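Local coordinates for protein MB2760 (PDB 2BNG) that catalyses the hydrolysis of epoxides to diols, accepting long or bulky lipophilic epoxides in vitro, although its physiological substrates remain unidentified, at residues 44-49 / 58-63; 72-77 / 99-104; 109-112 / 118-121. All coordinates share one frame; numbering follows the deposited sequence.

Contact 1 of 3, residues 44-49 / 58-63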
ATOM      1  N   LEU C  44      12.828 -43.057 -22.187  1.00 41.37           N
ATOM      2  CA  LEU C  44      11.530 -42.524 -22.553  1.00 38.44           C
ATOM      3  C   LEU C  44      10.800 -43.427 -23.536  1.00 38.30           C
ATOM      4  O   LEU C  44      11.391 -43.878 -24.531  1.00 38.79           O
ATOM      5  CB  LEU C  44      11.686 -41.138 -23.174  1.00 37.07           C
ATOM      6  CG  LEU C  44      10.411 -40.457 -23.675  1.00 35.08           C
ATOM      7  CD1 LEU C  44       9.470 -40.039 -22.519  1.00 31.70           C
ATOM      8  CD2 LEU C  44      10.785 -39.264 -24.552  1.00 33.45           C
ATOM      9  N   VAL C  45       9.526 -43.706 -23.255  1.00 37.01           N
ATOM     10  CA  VAL C  45       8.622 -44.128 -24.320  1.00 35.67           C
ATOM     11  C   VAL C  45       7.594 -43.043 -24.613  1.00 34.33           C
ATOM     12  O   VAL C  45       6.891 -42.545 -23.707  1.00 33.73           O
ATOM     13  CB  VAL C  45       8.038 -45.614 -24.190  1.00 37.35           C
ATOM     14  CG1 VAL C  45       8.573 -46.400 -22.957  1.00 36.30           C
ATOM     15  CG2 VAL C  45       6.522 -45.669 -24.349  1.00 34.94           C
ATOM     16  N   TYR C  46       7.557 -42.656 -25.891  1.00 33.77           N
ATOM     17  CA  TYR C  46       6.725 -41.563 -26.382  1.00 32.36           C
ATOM     18  C   TYR C  46       5.659 -42.046 -27.385  1.00 32.63           C
ATOM     19  O   TYR C  46       5.970 -42.503 -28.512  1.00 32.99           O
ATOM     20  CB  TYR C  46       7.600 -40.459 -26.995  1.00 31.90           C
ATOM     21  CG  TYR C  46       6.857 -39.410 -27.798  1.00 30.13           C
ATOM     22  CD1 TYR C  46       5.661 -38.855 -27.329  1.00 29.06           C
ATOM     23  CD2 TYR C  46       7.367 -38.949 -29.011  1.00 29.67           C
ATOM     24  CE1 TYR C  46       4.985 -37.858 -28.056  1.00 28.56           C
ATOM     25  CE2 TYR C  46       6.698 -37.963 -29.760  1.00 29.39           C
ATOM     26  CZ  TYR C  46       5.504 -37.432 -29.270  1.00 30.43           C
ATOM     27  OH  TYR C  46       4.822 -36.476 -29.968  1.00 30.27           O
ATOM     28  N   GLU C  47       4.400 -41.906 -26.971  1.00 32.18           N
ATOM     29  CA  GLU C  47       3.267 -42.412 -27.730  1.00 33.19           C
ATOM     30  C   GLU C  47       2.310 -41.298 -28.067  1.00 31.44           C
ATOM     31  O   GLU C  47       1.885 -40.546 -27.192  1.00 31.21           O
ATOM     32  CB  GLU C  47       2.501 -43.472 -26.934  1.00 33.39           C
ATOM     33  CG  GLU C  47       3.249 -44.782 -26.781  1.00 37.47           C
ATOM     34  CD  GLU C  47       2.679 -45.729 -25.705  1.00 39.62           C
ATOM     35  OE1 GLU C  47       1.818 -45.327 -24.866  1.00 42.11           O
ATOM     36  OE2 GLU C  47       3.117 -46.908 -25.704  1.00 44.89           O
ATOM     37  N   ASN C  48       1.993 -41.182 -29.346  1.00 31.19           N
ATOM     38  CA  ASN C  48       0.754 -40.564 -29.755  1.00 30.48           C
ATOM     39  C   ASN C  48      -0.206 -41.730 -29.938  1.00 30.83           C
ATOM     40  O   ASN C  48      -0.034 -42.536 -30.858  1.00 31.52           O
ATOM     41  CB  ASN C  48       0.961 -39.782 -31.041  1.00 30.24           C
ATOM     42  CG  ASN C  48       1.841 -38.584 -30.834  1.00 30.43           C
ATOM     43  OD1 ASN C  48       1.469 -37.658 -30.116  1.00 29.17           O
ATOM     44  ND2 ASN C  48       3.032 -38.597 -31.435  1.00 29.60           N
ATOM     45  N   VAL C  49      -1.179 -41.852 -29.043  1.00 30.43           N
ATOM     46  CA  VAL C  49      -1.948 -43.093 -28.930  1.00 31.40           C
ATOM     47  C   VAL C  49      -2.656 -43.452 -30.231  1.00 32.97           C
ATOM     48  O   VAL C  49      -3.416 -42.642 -30.779  1.00 33.11           O
ATOM     49  CB  VAL C  49      -2.997 -43.005 -27.789  1.00 31.30           C
ATOM     50  CG1 VAL C  49      -3.594 -44.220 -27.509  1.00 29.88           C
ATOM     51  CG2 VAL C  49      -2.416 -42.819 -26.584  1.00 29.24           C
ATOM     52  N   ARG C  58      16.875 -39.471 -26.123  1.00 44.64           N
ATOM     53  CA  ARG C  58      17.732 -38.808 -27.112  1.00 45.82           C
ATOM     54  C   ARG C  58      17.262 -38.810 -28.528  1.00 45.16           C
ATOM     55  O   ARG C  58      17.461 -37.843 -29.254  1.00 44.93           O
ATOM     56  CB  ARG C  58      19.046 -39.487 -27.161  1.00 48.17           C
ATOM     57  CG  ARG C  58      19.765 -39.096 -26.065  1.00 49.74           C
ATOM     58  CD  ARG C  58      20.762 -40.041 -26.015  1.00 55.29           C
ATOM     59  NE  ARG C  58      21.307 -39.810 -24.789  1.00 59.35           N
ATOM     60  CZ  ARG C  58      21.779 -38.643 -24.577  1.00 59.08           C
ATOM     61  NH1 ARG C  58      21.756 -37.728 -25.536  1.00 58.13           N
ATOM     62  NH2 ARG C  58      22.263 -38.446 -23.427  1.00 59.14           N
ATOM     63  N   ARG C  59      16.696 -39.926 -28.935  1.00 45.03           N
ATOM     64  CA  ARG C  59      16.155 -40.006 -30.249  1.00 45.14           C
ATOM     65  C   ARG C  59      14.933 -39.086 -30.383  1.00 42.78           C
ATOM     66  O   ARG C  59      14.789 -38.416 -31.407  1.00 42.27           O
ATOM     67  CB  ARG C  59      15.844 -41.458 -30.566  1.00 46.35           C
ATOM     68  CG  ARG C  59      15.202 -41.660 -31.884  1.00 49.75           C
ATOM     69  CD  ARG C  59      15.555 -43.004 -32.421  1.00 57.38           C
ATOM     70  NE  ARG C  59      14.388 -43.689 -32.927  1.00 61.88           N
ATOM     71  CZ  ARG C  59      14.090 -44.960 -32.682  1.00 64.99           C
ATOM     72  NH1 ARG C  59      14.869 -45.722 -31.978  1.00 66.35           N
ATOM     73  NH2 ARG C  59      13.014 -45.495 -33.170  1.00 64.43           N
ATOM     74  N   THR C  60      14.085 -39.038 -29.343  1.00 41.18           N
ATOM     75  CA  THR C  60      12.913 -38.141 -29.324  1.00 39.03           C
ATOM     76  C   THR C  60      13.338 -36.669 -29.251  1.00 38.61           C
ATOM     77  O   THR C  60      12.796 -35.820 -29.975  1.00 37.29           O
ATOM     78  CB  THR C  60      11.948 -38.475 -28.159  1.00 38.41           C
ATOM     79  OG1 THR C  60      11.459 -39.810 -28.323  1.00 38.13           O
ATOM     80  CG2 THR C  60      10.765 -37.505 -28.112  1.00 34.76           C
ATOM     81  N   ALA C  61      14.317 -36.393 -28.384  1.00 39.24           N
ATOM     82  CA  ALA C  61      14.856 -35.050 -28.200  1.00 39.23           C
ATOM     83  C   ALA C  61      15.405 -34.453 -29.496  1.00 40.03           C
ATOM     84  O   ALA C  61      15.116 -33.290 -29.802  1.00 39.28           O
ATOM     85  CB  ALA C  61      15.897 -35.028 -27.108  1.00 39.85           C
ATOM     86  N   THR C  62      16.172 -35.238 -30.266  1.00 41.44           N
ATOM     87  CA  THR C  62      16.725 -34.689 -31.512  1.00 42.48           C
ATOM     88  C   THR C  62      15.695 -34.649 -32.649  1.00 42.08           C
ATOM     89  O   THR C  62      15.763 -33.780 -33.524  1.00 42.05           O
ATOM     90  CB  THR C  62      18.119 -35.294 -31.966  1.00 44.52           C
ATOM     91  OG1 THR C  62      17.989 -36.659 -32.319  1.00 44.49           O
ATOM     92  CG2 THR C  62      19.114 -35.262 -30.873  1.00 44.97           C
ATOM     93  N   LEU C  63      14.724 -35.557 -32.614  1.00 41.77           N
ATOM     94  CA  LEU C  63      13.585 -35.472 -33.534  1.00 41.76           C
ATOM     95  C   LEU C  63      12.857 -34.133 -33.373  1.00 40.64           C
ATOM     96  O   LEU C  63      12.592 -33.431 -34.361  1.00 40.16           O
ATOM     97  CB  LEU C  63      12.603 -36.607 -33.279  1.00 41.52           C
ATOM     98  CG  LEU C  63      11.682 -36.886 -34.451  1.00 44.18           C
ATOM     99  CD1 LEU C  63      12.430 -37.617 -35.557  1.00 47.40           C
ATOM    100  CD2 LEU C  63      10.511 -37.711 -33.995  1.00 45.45           C
TER

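Contact 2 of 3, residues 72-77 / 99-104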
ATOM      1  N   GLY C  72       5.922 -25.416 -35.636  1.00 38.27           N
ATOM      2  CA  GLY C  72       5.913 -24.850 -34.290  1.00 37.45           C
ATOM      3  C   GLY C  72       4.859 -25.537 -33.438  1.00 36.85           C
ATOM      4  O   GLY C  72       3.892 -26.108 -33.966  1.00 36.81           O
ATOM      5  N   PHE C  73       5.038 -25.491 -32.121  1.00 36.02           N
ATOM      6  CA  PHE C  73       4.044 -26.048 -31.220  1.00 35.70           C
ATOM      7  C   PHE C  73       3.527 -24.991 -30.271  1.00 35.05           C
ATOM      8  O   PHE C  73       4.286 -24.154 -29.813  1.00 34.92           O
ATOM      9  CB  PHE C  73       4.619 -27.229 -30.403  1.00 36.13           C
ATOM     10  CG  PHE C  73       5.476 -28.185 -31.211  1.00 37.57           C
ATOM     11  CD1 PHE C  73       4.925 -28.938 -32.235  1.00 39.26           C
ATOM     12  CD2 PHE C  73       6.832 -28.346 -30.915  1.00 40.13           C
ATOM     13  CE1 PHE C  73       5.709 -29.826 -32.968  1.00 40.92           C
ATOM     14  CE2 PHE C  73       7.636 -29.232 -31.647  1.00 40.35           C
ATOM     15  CZ  PHE C  73       7.070 -29.970 -32.674  1.00 40.15           C
ATOM     16  N   GLU C  74       2.228 -25.037 -29.993  1.00 34.96           N
ATOM     17  CA  GLU C  74       1.661 -24.323 -28.858  1.00 36.10           C
ATOM     18  C   GLU C  74       0.960 -25.297 -27.906  1.00 35.36           C
ATOM     19  O   GLU C  74       0.400 -26.335 -28.323  1.00 35.25           O
ATOM     20  CB  GLU C  74       0.747 -23.180 -29.296  1.00 36.34           C
ATOM     21  CG  GLU C  74       1.525 -21.984 -29.879  1.00 39.00           C
ATOM     22  CD  GLU C  74       0.632 -20.896 -30.457  1.00 42.62           C
ATOM     23  OE1 GLU C  74      -0.575 -20.830 -30.108  1.00 46.05           O
ATOM     24  OE2 GLU C  74       1.133 -20.082 -31.265  1.00 46.10           O
ATOM     25  N   VAL C  75       1.039 -24.989 -26.617  1.00 34.90           N
ATOM     26  CA  VAL C  75       0.455 -25.840 -25.608  1.00 33.99           C
ATOM     27  C   VAL C  75      -0.189 -24.954 -24.574  1.00 34.04           C
ATOM     28  O   VAL C  75       0.414 -24.038 -24.045  1.00 34.49           O
ATOM     29  CB  VAL C  75       1.485 -26.783 -24.938  1.00 34.08           C
ATOM     30  CG1 VAL C  75       0.787 -27.686 -23.907  1.00 33.49           C
ATOM     31  CG2 VAL C  75       2.212 -27.649 -25.993  1.00 33.80           C
ATOM     32  N   LYS C  76      -1.451 -25.216 -24.317  1.00 33.63           N
ATOM     33  CA  LYS C  76      -2.143 -24.528 -23.281  1.00 33.58           C
ATOM     34  C   LYS C  76      -2.693 -25.624 -22.371  1.00 32.79           C
ATOM     35  O   LYS C  76      -3.466 -26.484 -22.812  1.00 32.15           O
ATOM     36  CB  LYS C  76      -3.209 -23.652 -23.924  1.00 34.15           C
ATOM     37  CG  LYS C  76      -4.238 -23.091 -23.011  1.00 36.83           C
ATOM     38  CD  LYS C  76      -3.702 -22.135 -22.043  1.00 41.24           C
ATOM     39  CE  LYS C  76      -4.833 -21.207 -21.584  1.00 44.86           C
ATOM     40  NZ  LYS C  76      -4.898 -21.011 -20.143  1.00 45.79           N
ATOM     41  N   ILE C  77      -2.231 -25.625 -21.117  1.00 32.22           N
ATOM     42  CA  ILE C  77      -2.661 -26.619 -20.136  1.00 31.30           C
ATOM     43  C   ILE C  77      -3.836 -26.035 -19.366  1.00 31.60           C
ATOM     44  O   ILE C  77      -3.692 -25.002 -18.729  1.00 32.29           O
ATOM     45  CB  ILE C  77      -1.494 -27.003 -19.156  1.00 31.69           C
ATOM     46  CG1 ILE C  77      -0.219 -27.398 -19.935  1.00 30.31           C
ATOM     47  CG2 ILE C  77      -1.956 -28.118 -18.182  1.00 30.99           C
ATOM     48  CD1 ILE C  77       1.064 -27.540 -19.056  1.00 30.79           C
ATOM     49  N   PRO C  99       1.662 -20.600 -42.432  1.00 42.18           N
ATOM     50  CA  PRO C  99       0.427 -19.869 -42.100  1.00 41.97           C
ATOM     51  C   PRO C  99      -0.710 -20.803 -41.711  1.00 41.11           C
ATOM     52  O   PRO C  99      -1.768 -20.328 -41.305  1.00 41.40           O
ATOM     53  CB  PRO C  99       0.082 -19.146 -43.403  1.00 43.60           C
ATOM     54  CG  PRO C  99       0.638 -20.073 -44.512  1.00 44.44           C
ATOM     55  CD  PRO C  99       1.764 -20.899 -43.884  1.00 43.39           C
ATOM     56  N   LEU C 100      -0.493 -22.112 -41.844  1.00 39.95           N
ATOM     57  CA  LEU C 100      -1.472 -23.114 -41.425  1.00 38.95           C
ATOM     58  C   LEU C 100      -1.370 -23.425 -39.925  1.00 37.68           C
ATOM     59  O   LEU C 100      -0.316 -23.845 -39.435  1.00 37.20           O
ATOM     60  CB  LEU C 100      -1.299 -24.398 -42.248  1.00 38.81           C
ATOM     61  CG  LEU C 100      -2.200 -25.581 -41.875  1.00 39.06           C
ATOM     62  CD1 LEU C 100      -3.710 -25.233 -42.071  1.00 38.52           C
ATOM     63  CD2 LEU C 100      -1.794 -26.876 -42.621  1.00 38.33           C
ATOM     64  N   ARG C 101      -2.467 -23.219 -39.199  1.00 37.35           N
ATOM     65  CA  ARG C 101      -2.514 -23.539 -37.781  1.00 36.08           C
ATOM     66  C   ARG C 101      -3.601 -24.561 -37.510  1.00 35.45           C
ATOM     67  O   ARG C 101      -4.764 -24.346 -37.864  1.00 36.30           O
ATOM     68  CB  ARG C 101      -2.761 -22.277 -36.964  1.00 36.83           C
ATOM     69  CG  ARG C 101      -3.078 -22.524 -35.502  1.00 36.45           C
ATOM     70  CD  ARG C 101      -3.509 -21.226 -34.863  1.00 39.93           C
ATOM     71  NE  ARG C 101      -3.595 -21.395 -33.427  1.00 41.00           N
ATOM     72  CZ  ARG C 101      -2.601 -21.121 -32.595  1.00 41.67           C
ATOM     73  NH1 ARG C 101      -1.469 -20.629 -33.074  1.00 41.95           N
ATOM     74  NH2 ARG C 101      -2.738 -21.350 -31.286  1.00 40.24           N
ATOM     75  N   VAL C 102      -3.211 -25.684 -36.912  1.00 33.71           N
ATOM     76  CA  VAL C 102      -4.134 -26.775 -36.629  1.00 33.03           C
ATOM     77  C   VAL C 102      -4.215 -27.004 -35.123  1.00 32.11           C
ATOM     78  O   VAL C 102      -3.246 -27.406 -34.477  1.00 31.06           O
ATOM     79  CB  VAL C 102      -3.712 -28.100 -37.335  1.00 33.55           C
ATOM     80  CG1 VAL C 102      -4.705 -29.226 -37.025  1.00 31.12           C
ATOM     81  CG2 VAL C 102      -3.565 -27.898 -38.852  1.00 34.08           C
ATOM     82  N   GLN C 103      -5.392 -26.760 -34.579  1.00 32.12           N
ATOM     83  CA  GLN C 103      -5.588 -26.751 -33.148  1.00 31.88           C
ATOM     84  C   GLN C 103      -6.569 -27.845 -32.734  1.00 31.35           C
ATOM     85  O   GLN C 103      -7.591 -28.060 -33.399  1.00 32.80           O
ATOM     86  CB  GLN C 103      -6.113 -25.372 -32.748  1.00 32.57           C
ATOM     87  CG  GLN C 103      -6.046 -25.052 -31.281  1.00 33.73           C
ATOM     88  CD  GLN C 103      -6.191 -23.554 -31.044  1.00 36.08           C
ATOM     89  OE1 GLN C 103      -5.386 -22.789 -31.486  1.00 34.99           O
ATOM     90  NE2 GLN C 103      -7.219 -23.149 -30.372  1.00 34.27           N
ATOM     91  N   PHE C 104      -6.275 -28.514 -31.628  1.00 29.64           N
ATOM     92  CA  PHE C 104      -7.017 -29.704 -31.224  1.00 29.03           C
ATOM     93  C   PHE C 104      -6.797 -29.942 -29.726  1.00 28.37           C
ATOM     94  O   PHE C 104      -5.773 -29.490 -29.170  1.00 28.54           O
ATOM     95  CB  PHE C 104      -6.547 -30.941 -32.038  1.00 28.52           C
ATOM     96  CG  PHE C 104      -5.037 -31.135 -32.052  1.00 27.82           C
ATOM     97  CD1 PHE C 104      -4.427 -31.981 -31.147  1.00 27.91           C
ATOM     98  CD2 PHE C 104      -4.231 -30.470 -32.984  1.00 27.97           C
ATOM     99  CE1 PHE C 104      -3.029 -32.172 -31.164  1.00 28.70           C
ATOM    100  CE2 PHE C 104      -2.846 -30.636 -32.987  1.00 27.18           C
ATOM    101  CZ  PHE C 104      -2.243 -31.484 -32.074  1.00 27.41           C
TER

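Contact 3 of 3, residues 109-112 / 118-121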
ATOM      1  N   VAL C 109      -0.641 -38.098 -20.587  1.00 28.84           N
ATOM      2  CA  VAL C 109      -0.215 -38.708 -19.336  1.00 29.70           C
ATOM      3  C   VAL C 109       1.304 -38.921 -19.366  1.00 30.10           C
ATOM      4  O   VAL C 109       1.886 -39.373 -20.361  1.00 29.26           O
ATOM      5  CB  VAL C 109      -0.989 -40.007 -18.943  1.00 30.41           C
ATOM      6  CG1 VAL C 109      -2.461 -39.973 -19.367  1.00 29.55           C
ATOM      7  CG2 VAL C 109      -0.341 -41.204 -19.513  1.00 32.77           C
ATOM      8  N   PHE C 110       1.939 -38.549 -18.259  1.00 31.06           N
ATOM      9  CA  PHE C 110       3.386 -38.638 -18.128  1.00 31.84           C
ATOM     10  C   PHE C 110       3.719 -39.456 -16.917  1.00 33.96           C
ATOM     11  O   PHE C 110       2.898 -39.581 -15.997  1.00 34.24           O
ATOM     12  CB  PHE C 110       3.999 -37.237 -17.988  1.00 30.07           C
ATOM     13  CG  PHE C 110       3.612 -36.301 -19.091  1.00 28.32           C
ATOM     14  CD1 PHE C 110       2.333 -35.749 -19.151  1.00 25.48           C
ATOM     15  CD2 PHE C 110       4.526 -35.968 -20.087  1.00 27.00           C
ATOM     16  CE1 PHE C 110       1.973 -34.869 -20.186  1.00 24.95           C
ATOM     17  CE2 PHE C 110       4.177 -35.090 -21.114  1.00 26.00           C
ATOM     18  CZ  PHE C 110       2.897 -34.528 -21.162  1.00 24.26           C
ATOM     19  N   GLU C 111       4.922 -40.016 -16.933  1.00 36.22           N
ATOM     20  CA  GLU C 111       5.552 -40.523 -15.733  1.00 39.52           C
ATOM     21  C   GLU C 111       6.906 -39.862 -15.575  1.00 40.23           C
ATOM     22  O   GLU C 111       7.696 -39.770 -16.522  1.00 40.20           O
ATOM     23  CB  GLU C 111       5.688 -42.050 -15.774  1.00 41.03           C
ATOM     24  CG  GLU C 111       4.676 -42.733 -14.892  1.00 45.56           C
ATOM     25  CD  GLU C 111       4.398 -44.145 -15.327  1.00 52.01           C
ATOM     26  OE1 GLU C 111       5.353 -44.840 -15.726  1.00 55.28           O
ATOM     27  OE2 GLU C 111       3.222 -44.573 -15.272  1.00 53.52           O
ATOM     28  N   VAL C 112       7.166 -39.378 -14.373  1.00 41.58           N
ATOM     29  CA  VAL C 112       8.448 -38.758 -14.105  1.00 42.95           C
ATOM     30  C   VAL C 112       9.185 -39.431 -12.954  1.00 45.71           C
ATOM     31  O   VAL C 112       8.614 -39.757 -11.916  1.00 46.50           O
ATOM     32  CB  VAL C 112       8.394 -37.165 -14.052  1.00 42.15           C
ATOM     33  CG1 VAL C 112       6.980 -36.613 -14.264  1.00 39.43           C
ATOM     34  CG2 VAL C 112       9.053 -36.606 -12.809  1.00 43.31           C
ATOM     35  N   THR C 118       9.879 -40.307 -18.171  1.00 36.72           N
ATOM     36  CA  THR C 118      10.093 -41.668 -18.680  1.00 36.84           C
ATOM     37  C   THR C 118       8.947 -42.172 -19.554  1.00 35.27           C
ATOM     38  O   THR C 118       9.147 -43.061 -20.383  1.00 35.47           O
ATOM     39  CB  THR C 118      10.403 -42.660 -17.542  1.00 38.35           C
ATOM     40  OG1 THR C 118       9.306 -42.688 -16.622  1.00 39.40           O
ATOM     41  CG2 THR C 118      11.692 -42.236 -16.808  1.00 38.50           C
ATOM     42  N   LEU C 119       7.758 -41.591 -19.366  1.00 33.35           N
ATOM     43  CA  LEU C 119       6.606 -41.867 -20.215  1.00 31.79           C
ATOM     44  C   LEU C 119       5.972 -40.562 -20.663  1.00 30.46           C
ATOM     45  O   LEU C 119       5.774 -39.654 -19.858  1.00 29.99           O
ATOM     46  CB  LEU C 119       5.558 -42.742 -19.510  1.00 31.44           C
ATOM     47  CG  LEU C 119       4.254 -42.978 -20.289  1.00 30.31           C
ATOM     48  CD1 LEU C 119       4.474 -43.804 -21.576  1.00 27.94           C
ATOM     49  CD2 LEU C 119       3.176 -43.601 -19.415  1.00 31.32           C
ATOM     50  N   TRP C 120       5.663 -40.477 -21.958  1.00 29.51           N
ATOM     51  CA  TRP C 120       4.932 -39.336 -22.521  1.00 27.62           C
ATOM     52  C   TRP C 120       3.916 -39.911 -23.503  1.00 27.31           C
ATOM     53  O   TRP C 120       4.267 -40.423 -24.588  1.00 27.34           O
ATOM     54  CB  TRP C 120       5.888 -38.366 -23.195  1.00 27.56           C
ATOM     55  CG  TRP C 120       5.256 -37.265 -23.986  1.00 26.39           C
ATOM     56  CD1 TRP C 120       3.978 -36.810 -23.886  1.00 25.91           C
ATOM     57  CD2 TRP C 120       5.899 -36.457 -24.984  1.00 25.66           C
ATOM     58  NE1 TRP C 120       3.775 -35.761 -24.769  1.00 26.08           N
ATOM     59  CE2 TRP C 120       4.939 -35.534 -25.461  1.00 25.73           C
ATOM     60  CE3 TRP C 120       7.196 -36.425 -25.524  1.00 27.25           C
ATOM     61  CZ2 TRP C 120       5.238 -34.577 -26.445  1.00 25.76           C
ATOM     62  CZ3 TRP C 120       7.488 -35.476 -26.521  1.00 26.92           C
ATOM     63  CH2 TRP C 120       6.515 -34.570 -26.959  1.00 25.83           C
ATOM     64  N   ARG C 121       2.656 -39.853 -23.091  1.00 26.34           N
ATOM     65  CA  ARG C 121       1.570 -40.486 -23.822  1.00 26.43           C
ATOM     66  C   ARG C 121       0.470 -39.468 -24.132  1.00 25.63           C
ATOM     67  O   ARG C 121      -0.274 -39.030 -23.245  1.00 25.13           O
ATOM     68  CB  ARG C 121       0.993 -41.641 -23.005  1.00 26.81           C
ATOM     69  CG  ARG C 121       0.014 -42.451 -23.807  1.00 27.72           C
ATOM     70  CD  ARG C 121      -0.642 -43.558 -22.997  1.00 28.23           C
ATOM     71  NE  ARG C 121       0.260 -44.678 -22.731  1.00 30.21           N
ATOM     72  CZ  ARG C 121       0.282 -45.335 -21.571  1.00 33.49           C
ATOM     73  NH1 ARG C 121      -0.522 -44.962 -20.574  1.00 34.01           N
ATOM     74  NH2 ARG C 121       1.122 -46.324 -21.377  1.00 33.30           N
TER

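Contact 1 of 3, residues 44-49 / 58-63
Thr60, one turn into helix 57-65, meets Leu44 and Tyr46 on strand 44-48, two residues apart and so on the same face of the sheet. Its CB starts the contact, lying 3.9 Å from Leu44 CD2, and the side chain then forks. The hydroxyl branch, OG1, touches the strand only at van der Waals distance, with Leu44 CD2 3.9 Å and Tyr46 CB 4.1 Å away. OG1 makes a hydrogen bond with Gly56 O, just before the helix begins. The methyl branch sits anti to the backbone N of Thr60 (chi1 -61°), and this rotation brings CG2 to Tyr46 CD2, 3.8 Å away, obliquely to the ring. One threonine thus presents CB and both branches to two strand residues, while OG1 also bonds back to Gly56. Beyond the contact, the phenol end of Tyr46 is held within its own strand, where Asn48 ND2 donates to Tyr46 OH over 3.1 Å from 18° out of its amide plane. Thr60 and Leu63 also rest on Ile54 of strand 52-55. A helix packed on strands 44-48 and 52-55, at one side of the mixed sheet, fits the NTF2-like fold of the limonene-1,2-epoxide hydrolase family, and here it lies beside the active site, with the side chain of Tyr46 about 5 Å from that of Asp122, the probable proton acceptor.

Contact 2 of 3, residues 72-77 / 99-104
Glu74 and Arg101 form a salt bridge that spans the intervening strand 86-97, linking two strands which are not neighbours in the sheet and whose direct contact is made by these side chains. The nearest CA atoms, those of Glu74 and Gln103, are 8.8 Å apart. Arg101 bridges the gap because its chain is extended from CG to NE, with CG anti to the backbone N (chi1 169°). The tight part is centred on one nitrogen: Arg101 NH2 donates to Glu74 OE1 over a short 2.5 Å, leaving in the guanidinium plane but arriving from above the carboxylate plane. That same NH2, together with NE, grips Gln103 OE1 from the side, at 3.0 Å each, so a single amide oxygen accepts two donors and helps fix the rotation of the guanidinium. The NH1 corner is looser. It makes weak bonds to Glu74 OE1 and to Glu74 OE2, the latter 3.2 Å away, and the two charged planes stand 56° apart rather than matching as a flat bidentate pair. No other residue pair of the two segments touches, and the contact buries 87 Å². The C-terminal tail covers this site, with Leu149 against both charged residues and Thr148 O accepting from Gln103 NE2. The arrangement is an ion pair between next-but-one strands, reaching over strand 86-97, the second strand from the edge of the NTF2-like sheet.

Contact 3 of 3, residues 109-112 / 118-121
Strands 109-112 and 118-121 run antiparallel, 4.6 Å apart with their directions at 172°, as the two arms of a beta hairpin. Val109 and Arg121 form a hydrogen-bonded pair, Val109 N to Arg121 O at 2.8 Å and Arg121 N back to Val109 O. Phe110 and Trp120 make the non-hydrogen-bonded pair that follows, where Phe110 CA approaches Leu119 O in a CA-H...O contact. Next to it a classic beta bulge interrupts the regular register: Thr118 and Leu119 both face Glu111. Glu111 O takes a good bond from Thr118 N at 2.8 Å, while Leu119 N reaches the same oxygen weakly at 3.4 Å; Glu111 N in turn donates to Leu119 O.

The side chains divide between two faces. On one, Val109 and Arg121 lie alongside each other, Val109 CG2 3.8 Å from Arg121 CB, and Glu111 CB meets Leu119 CB. Leu119 CD2 lies over one face of the Arg121 guanidinium, offset toward its rim. This face meets the second subunit: Glu111 forms a salt bridge with Arg79 of that subunit, and Arg121 NH1 one with Glu90 of the second subunit, while Arg121 NE pairs with Glu47 of its own chain.

The other face carries Phe110 and Trp120; both lie against helix 13-30, and Trp120 lies beside the active site, its NE1 making a weak hydrogen bond to Asp122, the probable proton acceptor. With CG anti to the carbonyl carbon (chi1 -54°), the Phe110 ring leans over the neighbouring strand and runs beside the indole. The Phe110 ring and the five-membered ring of Trp120 are within 11° of parallel but so offset that the rings barely overlap, and the closest pair is Phe110 CE2 to Trp120 CD1, 3.3 Å.

Overall arrangement
All three contacts involve the same sheet but by different chemistry. Contact 1 is a small, buried, apolar patch fixing a helix to the sheet; contact 2 is a partly buried ion pair whose segments share no backbone bond; contact 3, also partly buried, is a bulged backbone ladder. Contacts 1 and 3 adjoin, because strands 44-48 and 116-123 are neighbours: Glu47 N and Trp120 O probably share a hydrogen bond, and the Tyr46 ring stacks on Trp120. Contact 2 lies across the chain's centre from both, its centre about 21 Å from that of contact 3, although both use strand 100-113. Among the three, contact 3 carries the salt bridges to the second subunit.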